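Local coordinates for protein D-aminopeptidase (Burkholderia sp. LK4, PDB 5TZB) that probably removes N-terminal residues, beta-amino acids among them, from short peptides as an Ntn-type hydrolase of peptidase family S58, at residues 98-101 with 102-106. Numbering follows the deposited sequence.
Sequences LEWI and REAGL
The short helix 98-104 and its C-terminal exit form this contact, in which Trp100 lies against Ala104 one turn further on. Ala104 CB stands over one face of the indole, 3.4 Å from the centroid of the six-membered ring and 14° off its normal, a CH-pi contact. Placing CG anti to the backbone N (chi1 -172°) swings the ring toward the C-terminal end of the helix, where Glu103 CG also meets it obliquely, 3.6 Å from Trp100 CZ3. Helical bonding is regular at first: Arg102 N donates to Leu98 O at 3.0 Å and Ala104 N to Trp100 O at 2.7 Å, both nearly straight. Gly105, with positive phi, is the first residue to leave helical values, and its N shares two weak hydrogen bonds, to Trp100 O and Ile101 O. Beyond it, Ile101 CD1 comes to 3.4 Å from Leu106 O. Glu99 OE2 and Arg102 NH1 form a long salt bridge of 3.5 Å, their planes 13° apart; the same pair of a second subunit answers reciprocally, and the two Arg102 groups come close, their like charge probably offset by both Glu99 carboxylates. Glu103 is held by two other chains, OE1 by Gly91 N of the second subunit and OE2 by Arg277 of a third. Within the chain, Leu98, Ile101 and Arg102 lie on Val86 of strand 82-88, and a backbone hydrogen bond joins Gly105 to Ala84, where the chain enters strand 106-107, antiparallel to 82-88.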
# COMPACT_ATOMS: atom_id res chain seq x y z
N LEU C 98 -5.93 -9.18 -9.61
CA LEU C 98 -5.88 -7.90 -8.91
C LEU C 98 -4.55 -7.17 -9.02
O LEU C 98 -4.50 -5.94 -8.86
CB LEU C 98 -6.24 -8.07 -7.44
CG LEU C 98 -7.66 -8.53 -7.11
CD1 LEU C 98 -7.95 -8.31 -5.63
CD2 LEU C 98 -8.68 -7.84 -7.98
N GLU C 99 -3.45 -7.88 -9.26
CA GLU C 99 -2.16 -7.19 -9.23
C GLU C 99 -1.99 -6.17 -10.36
O GLU C 99 -1.41 -5.10 -10.13
CB GLU C 99 -1.00 -8.20 -9.26
CG GLU C 99 -0.96 -9.10 -8.03
CD GLU C 99 -0.96 -8.34 -6.69
OE1 GLU C 99 -0.42 -7.21 -6.57
OE2 GLU C 99 -1.51 -8.91 -5.72
N TRP C 100 -2.48 -6.48 -11.55
CA TRP C 100 -2.38 -5.52 -12.65
C TRP C 100 -3.37 -4.38 -12.45
O TRP C 100 -3.12 -3.27 -12.90
CB TRP C 100 -2.61 -6.19 -14.00
CG TRP C 100 -2.34 -5.30 -15.23
CD1 TRP C 100 -3.20 -5.07 -16.27
CD2 TRP C 100 -1.13 -4.59 -15.55
NE1 TRP C 100 -2.61 -4.24 -17.20
CE2 TRP C 100 -1.34 -3.94 -16.79
CE3 TRP C 100 0.10 -4.42 -14.90
CZ2 TRP C 100 -0.35 -3.15 -17.41
CZ3 TRP C 100 1.08 -3.62 -15.51
CH2 TRP C 100 0.84 -3.00 -16.75
N ILE C 101 -4.49 -4.63 -11.77
CA ILE C 101 -5.38 -3.53 -11.40
C ILE C 101 -4.68 -2.57 -10.45
O ILE C 101 -4.80 -1.35 -10.60
CB ILE C 101 -6.68 -4.03 -10.76
CG1 ILE C 101 -7.45 -4.94 -11.72
CG2 ILE C 101 -7.57 -2.85 -10.37
CD1 ILE C 101 -8.16 -4.19 -12.79
N ARG C 102 -3.96 -3.10 -9.45
CA ARG C 102 -3.15 -2.25 -8.57
C ARG C 102 -2.10 -1.47 -9.35
O ARG C 102 -1.91 -0.26 -9.14
CB ARG C 102 -2.43 -3.08 -7.49
CG ARG C 102 -3.28 -3.53 -6.33
CD ARG C 102 -2.43 -4.20 -5.27
NE ARG C 102 -3.17 -4.43 -4.02
CZ ARG C 102 -3.79 -5.56 -3.68
NH1 ARG C 102 -3.78 -6.62 -4.49
NH2 ARG C 102 -4.43 -5.63 -2.52
N GLU C 103 -1.42 -2.17 -10.23
CA GLU C 103 -0.27 -1.61 -10.94
C GLU C 103 -0.69 -0.58 -12.00
O GLU C 103 -0.23 0.57 -12.00
CB GLU C 103 0.56 -2.73 -11.57
CG GLU C 103 1.84 -2.27 -12.25
CD GLU C 103 2.93 -1.81 -11.29
OE1 GLU C 103 3.19 -2.46 -10.23
OE2 GLU C 103 3.55 -0.78 -11.60
N ALA C 104 -1.60 -0.98 -12.89
CA ALA C 104 -1.91 -0.14 -14.04
C ALA C 104 -3.37 0.31 -14.11
O ALA C 104 -3.75 1.06 -15.01
CB ALA C 104 -1.54 -0.86 -15.31
N GLY C 105 -4.19 -0.18 -13.19
CA GLY C 105 -5.59 0.22 -13.12
C GLY C 105 -6.39 -0.08 -14.38
O GLY C 105 -7.26 0.70 -14.77
N LEU C 106 -6.13 -1.23 -14.99
CA LEU C 106 -6.83 -1.60 -16.22
C LEU C 106 -7.57 -2.93 -16.09
O LEU C 106 -6.96 -4.00 -16.00
CB LEU C 106 -5.85 -1.67 -17.40
CG LEU C 106 -5.32 -0.32 -17.92
CD1 LEU C 106 -4.14 -0.48 -18.91
CD2 LEU C 106 -6.45 0.48 -18.56